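Local coordinates for protein phosphonopyruvate hydrolase (Variovorax sp., PDB 2HJP) that hydrolyses phosphonopyruvate to pyruvate and phosphate, cleaving its phosphorus-carbon bond with the help of a divalent metal ion such as magnesium, at residues Thr84-Pro97 and Gly136-Phe150. Sequence-based numbering, arbitrary orientation.
Sequences TGFGNAVNVHYVVP and GKIAAATAARADRDF
Helices 89-102 and 131-144, neighbours on the outside of the alpha/beta barrel of the PEP mutase/isocitrate lyase superfamily, pack side by side over strand 106-110, with Lys-137 tying the second to the loop that leads into the first. Their portions 89-97 and 136-144 run in the same sense, crossing at -29° with their axes 8.1 Å apart, an approach consistent with the small alanine side chains lining this side of 136-144. Ala-140 sets its CB 3.5 Å from Ala-89 O, and Ala-144 CB lies at the same distance from His-93 O. The CB of Ala-144 also sits over one face of the His-93 imidazole, a CH-pi contact 4.2 Å from the ring centroid, while Pro-97 CG closes on that methyl from the next turn.

Deeper in, Val-92 CG1, trans to its own backbone N (chi1 173°), reaches helix 131-144, touching Lys-137 O and Ala-141 CB. One turn on, Val-96 divides its methyls: CG2 packs on Ala-141 CB, and CG1 meets Phe-150 CE2 at 4.0 Å. Val-92 and Phe-150 in turn rest on Met-109 and Ile-107 of the strand.

Lys-137 lays CG against Ala-89 N (3.6 Å), and a bend in its chain at chi3 (75°) carries NZ into the 84-88 loop. There the ammonium donates to Thr-84 O at 2.9 Å, in the carbonyl plane, and to Gly-87 O at 3.1 Å, almost in line with the carbonyl. A methionine here would probably leave both buried carbonyls without this donor and the loop less firmly fixed to helix 131-144. Held by two carbonyl oxygens, the ammonium ties the chain just beyond the magnesium ligand Asp-81 to the neighbouring helix, and its charge probably strengthens both bonds.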
loop_
_atom_site.group_PDB
_atom_site.type_symbol
_atom_site.label_atom_id
_atom_site.label_comp_id
_atom_site.label_asym_id
_atom_site.label_seq_id
_atom_site.Cartn_x
_atom_site.Cartn_y
_atom_site.Cartn_z
ATOM N N THR A 84 -16.611 12.526 1.499
ATOM C CA THR A 84 -17.745 12.465 2.393
ATOM C C THR A 84 -17.465 11.637 3.636
ATOM O O THR A 84 -18.387 11.154 4.272
ATOM C CB THR A 84 -19.028 11.876 1.729
ATOM O OG1 THR A 84 -18.774 10.543 1.291
ATOM C CG2 THR A 84 -19.454 12.699 0.596
ATOM N N GLY A 85 -16.198 11.450 3.969
ATOM C CA GLY A 85 -15.844 10.667 5.145
ATOM C C GLY A 85 -15.700 9.191 4.872
ATOM O O GLY A 85 -15.545 8.376 5.797
ATOM N N PHE A 86 -15.762 8.838 3.589
ATOM C CA PHE A 86 -15.676 7.425 3.178
ATOM C C PHE A 86 -16.714 6.528 3.834
ATOM O O PHE A 86 -16.441 5.370 4.070
ATOM C CB PHE A 86 -14.295 6.847 3.475
ATOM C CG PHE A 86 -13.198 7.630 2.859
ATOM C CD1 PHE A 86 -13.062 7.645 1.464
ATOM C CD2 PHE A 86 -12.396 8.466 3.628
ATOM C CE1 PHE A 86 -12.159 8.506 0.844
ATOM C CE2 PHE A 86 -11.487 9.315 3.034
ATOM C CZ PHE A 86 -11.356 9.349 1.618
ATOM N N GLY A 87 -17.906 7.032 4.113
ATOM C CA GLY A 87 -18.900 6.179 4.733
ATOM C C GLY A 87 -19.750 6.987 5.686
ATOM O O GLY A 87 -19.874 8.200 5.506
ATOM N N ASN A 88 -20.330 6.349 6.691
ATOM C CA ASN A 88 -21.180 7.085 7.600
ATOM C C ASN A 88 -20.351 7.528 8.816
ATOM O O ASN A 88 -19.143 7.382 8.853
ATOM C CB ASN A 88 -22.360 6.196 8.052
ATOM C CG ASN A 88 -21.900 4.905 8.731
ATOM O OD1 ASN A 88 -20.757 4.796 9.238
ATOM N ND2 ASN A 88 -22.783 3.906 8.737
ATOM N N ALA A 89 -21.020 8.011 9.853
ATOM C CA ALA A 89 -20.304 8.485 11.053
ATOM C C ALA A 89 -19.420 7.427 11.658
ATOM O O ALA A 89 -18.393 7.746 12.271
ATOM C CB ALA A 89 -21.316 9.028 12.138
ATOM N N VAL A 90 -19.781 6.156 11.513
ATOM C CA VAL A 90 -18.923 5.128 12.091
ATOM C C VAL A 90 -17.584 5.099 11.303
ATOM O O VAL A 90 -16.531 5.063 11.915
ATOM C CB VAL A 90 -19.595 3.770 12.058
ATOM C CG1 VAL A 90 -18.606 2.683 12.545
ATOM C CG2 VAL A 90 -20.863 3.791 12.938
ATOM N N ASN A 91 -17.634 5.148 9.972
ATOM C CA ASN A 91 -16.410 5.154 9.170
ATOM C C ASN A 91 -15.630 6.412 9.553
ATOM O O ASN A 91 -14.444 6.339 9.730
ATOM C CB ASN A 91 -16.740 5.190 7.662
ATOM C CG ASN A 91 -17.414 3.935 7.209
ATOM O OD1 ASN A 91 -16.748 2.894 7.057
ATOM N ND2 ASN A 91 -18.722 3.978 7.030
ATOM N N VAL A 92 -16.315 7.553 9.701
ATOM C CA VAL A 92 -15.644 8.810 10.090
ATOM C C VAL A 92 -14.809 8.637 11.345
ATOM O O VAL A 92 -13.628 9.012 11.423
ATOM C CB VAL A 92 -16.662 9.960 10.282
ATOM C CG1 VAL A 92 -15.961 11.205 10.863
ATOM C CG2 VAL A 92 -17.306 10.289 8.959
ATOM N N HIS A 93 -15.409 8.014 12.331
ATOM C CA HIS A 93 -14.709 7.729 13.600
ATOM C C HIS A 93 -13.441 6.940 13.471
ATOM O O HIS A 93 -12.474 7.169 14.195
ATOM C CB HIS A 93 -15.667 6.959 14.519
ATOM C CG HIS A 93 -15.195 6.900 15.919
ATOM N ND1 HIS A 93 -15.529 7.855 16.851
ATOM C CD2 HIS A 93 -14.425 5.996 16.554
ATOM C CE1 HIS A 93 -14.988 7.527 18.005
ATOM N NE2 HIS A 93 -14.319 6.404 17.857
ATOM N N TYR A 94 -13.434 6.002 12.529
ATOM C CA TYR A 94 -12.280 5.159 12.305
ATOM C C TYR A 94 -11.273 5.810 11.360
ATOM O O TYR A 94 -10.087 5.561 11.456
ATOM C CB TYR A 94 -12.690 3.770 11.729
ATOM C CG TYR A 94 -13.296 2.846 12.789
ATOM C CD1 TYR A 94 -12.480 2.049 13.603
ATOM C CD2 TYR A 94 -14.656 2.807 12.996
ATOM C CE1 TYR A 94 -13.037 1.216 14.628
ATOM C CE2 TYR A 94 -15.237 1.975 14.017
ATOM C CZ TYR A 94 -14.411 1.181 14.829
ATOM O OH TYR A 94 -14.957 0.401 15.847
ATOM N N VAL A 95 -11.762 6.639 10.466
ATOM C CA VAL A 95 -10.942 7.270 9.481
ATOM C C VAL A 95 -10.174 8.501 9.984
ATOM O O VAL A 95 -9.030 8.631 9.699
ATOM C CB VAL A 95 -11.868 7.657 8.265
ATOM C CG1 VAL A 95 -11.383 8.845 7.602
ATOM C CG2 VAL A 95 -11.878 6.519 7.296
ATOM N N VAL A 96 -10.811 9.361 10.768
ATOM C CA VAL A 96 -10.166 10.601 11.252
ATOM C C VAL A 96 -8.839 10.425 12.007
ATOM O O VAL A 96 -7.834 11.075 11.681
ATOM C CB VAL A 96 -11.251 11.476 12.026
ATOM C CG1 VAL A 96 -10.564 12.597 12.843
ATOM C CG2 VAL A 96 -12.208 12.105 10.923
ATOM N N PRO A 97 -8.780 9.482 12.941
ATOM C CA PRO A 97 -7.540 9.265 13.680
ATOM C C PRO A 97 -6.417 8.815 12.692
ATOM O O PRO A 97 -5.259 9.075 12.941
ATOM C CB PRO A 97 -7.915 8.154 14.708
ATOM C CG PRO A 97 -9.413 8.276 14.838
ATOM C CD PRO A 97 -9.889 8.667 13.444
ATOM N N GLY A 136 -24.132 14.298 12.976
ATOM C CA GLY A 136 -23.529 13.110 13.614
ATOM C C GLY A 136 -22.090 12.832 13.109
ATOM O O GLY A 136 -21.175 12.437 13.853
ATOM N N LYS A 137 -21.909 12.973 11.804
ATOM C CA LYS A 137 -20.579 12.760 11.203
ATOM C C LYS A 137 -19.504 13.752 11.696
ATOM O O LYS A 137 -18.362 13.398 11.987
ATOM C CB LYS A 137 -20.752 12.796 9.685
ATOM C CG LYS A 137 -21.504 11.526 9.194
ATOM C CD LYS A 137 -21.898 11.645 7.736
ATOM C CE LYS A 137 -20.686 11.456 6.840
ATOM N NZ LYS A 137 -21.053 11.115 5.396
ATOM N N ILE A 138 -19.879 15.001 11.800
ATOM C CA ILE A 138 -18.949 16.017 12.283
ATOM C C ILE A 138 -18.658 15.755 13.766
ATOM O O ILE A 138 -17.505 15.835 14.194
ATOM C CB ILE A 138 -19.631 17.410 12.139
ATOM C CG1 ILE A 138 -19.633 17.781 10.650
ATOM C CG2 ILE A 138 -18.910 18.490 12.993
ATOM C CD1 ILE A 138 -18.255 17.983 9.962
ATOM N N ALA A 139 -19.702 15.450 14.560
ATOM C CA ALA A 139 -19.489 15.170 15.998
ATOM C C ALA A 139 -18.578 13.933 16.147
ATOM O O ALA A 139 -17.724 13.889 17.045
ATOM C CB ALA A 139 -20.854 14.936 16.724
ATOM N N ALA A 140 -18.768 12.922 15.280
ATOM C CA ALA A 140 -17.885 11.722 15.313
ATOM C C ALA A 140 -16.426 12.134 15.007
ATOM O O ALA A 140 -15.480 11.579 15.613
ATOM C CB ALA A 140 -18.347 10.651 14.272
ATOM N N ALA A 141 -16.234 13.072 14.064
ATOM C CA ALA A 141 -14.908 13.497 13.706
ATOM C C ALA A 141 -14.263 14.227 14.853
ATOM O O ALA A 141 -13.088 13.958 15.165
ATOM C CB ALA A 141 -14.916 14.408 12.443
ATOM N N THR A 142 -14.996 15.173 15.470
ATOM C CA THR A 142 -14.409 15.885 16.595
ATOM C C THR A 142 -14.204 14.994 17.813
ATOM O O THR A 142 -13.285 15.230 18.592
ATOM C CB THR A 142 -15.202 17.155 17.024
ATOM O OG1 THR A 142 -16.536 16.780 17.442
ATOM C CG2 THR A 142 -15.227 18.185 15.844
ATOM N N ALA A 143 -15.060 13.990 17.989
ATOM C CA ALA A 143 -14.895 13.019 19.107
ATOM C C ALA A 143 -13.633 12.135 18.846
ATOM O O ALA A 143 -12.885 11.780 19.770
ATOM C CB ALA A 143 -16.151 12.065 19.197
ATOM N N ALA A 144 -13.410 11.770 17.589
ATOM C CA ALA A 144 -12.292 10.888 17.237
ATOM C C ALA A 144 -10.886 11.513 17.253
ATOM O O ALA A 144 -9.902 10.800 17.435
ATOM C CB ALA A 144 -12.564 10.243 15.848
ATOM N N ARG A 145 -10.774 12.827 17.078
ATOM C CA ARG A 145 -9.466 13.454 17.052
ATOM C C ARG A 145 -8.800 13.397 18.430
ATOM O O ARG A 145 -9.491 13.476 19.439
ATOM C CB ARG A 145 -9.558 14.931 16.581
ATOM C CG ARG A 145 -9.934 15.933 17.591
ATOM C CD ARG A 145 -10.071 17.448 17.115
ATOM N NE ARG A 145 -11.199 18.057 17.862
ATOM C CZ ARG A 145 -11.851 19.166 17.503
ATOM N NH1 ARG A 145 -11.513 19.860 16.397
ATOM N NH2 ARG A 145 -12.907 19.548 18.218
ATOM N N ALA A 146 -7.482 13.244 18.454
ATOM C CA ALA A 146 -6.727 13.187 19.718
ATOM C C ALA A 146 -6.292 14.566 20.136
ATOM O O ALA A 146 -6.497 14.969 21.287
ATOM C CB ALA A 146 -5.466 12.289 19.595
ATOM N N ASP A 147 -5.670 15.307 19.229
ATOM C CA ASP A 147 -5.181 16.630 19.574
ATOM C C ASP A 147 -6.335 17.640 19.363
ATOM O O ASP A 147 -6.802 17.753 18.257
ATOM C CB ASP A 147 -3.960 16.929 18.657
ATOM C CG ASP A 147 -3.458 18.353 18.773
ATOM O OD1 ASP A 147 -4.030 19.145 19.536
ATOM O OD2 ASP A 147 -2.476 18.691 18.090
ATOM N N ARG A 148 -6.798 18.383 20.390
ATOM C CA ARG A 148 -7.888 19.319 20.166
ATOM C C ARG A 148 -7.583 20.394 19.111
ATOM O O ARG A 148 -8.520 20.991 18.571
ATOM C CB ARG A 148 -8.363 19.997 21.501
ATOM N N ASP A 149 -6.292 20.658 18.832
ATOM C CA ASP A 149 -5.937 21.664 17.844
ATOM C C ASP A 149 -6.205 21.237 16.402
ATOM O O ASP A 149 -6.276 22.077 15.545
ATOM C CB ASP A 149 -4.469 22.057 17.931
ATOM C CG ASP A 149 -4.130 22.754 19.244
ATOM O OD1 ASP A 149 -5.015 23.429 19.774
ATOM O OD2 ASP A 149 -2.969 22.622 19.715
ATOM N N PHE A 150 -6.313 19.935 16.153
ATOM C CA PHE A 150 -6.588 19.394 14.811
ATOM C C PHE A 150 -7.948 19.996 14.421
ATOM O O PHE A 150 -8.855 19.985 15.220
ATOM C CB PHE A 150 -6.739 17.886 14.912
ATOM C CG PHE A 150 -7.144 17.208 13.623
ATOM C CD1 PHE A 150 -6.158 16.765 12.699
ATOM C CD2 PHE A 150 -8.483 16.887 13.383
ATOM C CE1 PHE A 150 -6.521 15.996 11.559
ATOM C CE2 PHE A 150 -8.843 16.123 12.254
ATOM C CZ PHE A 150 -7.855 15.682 11.351
#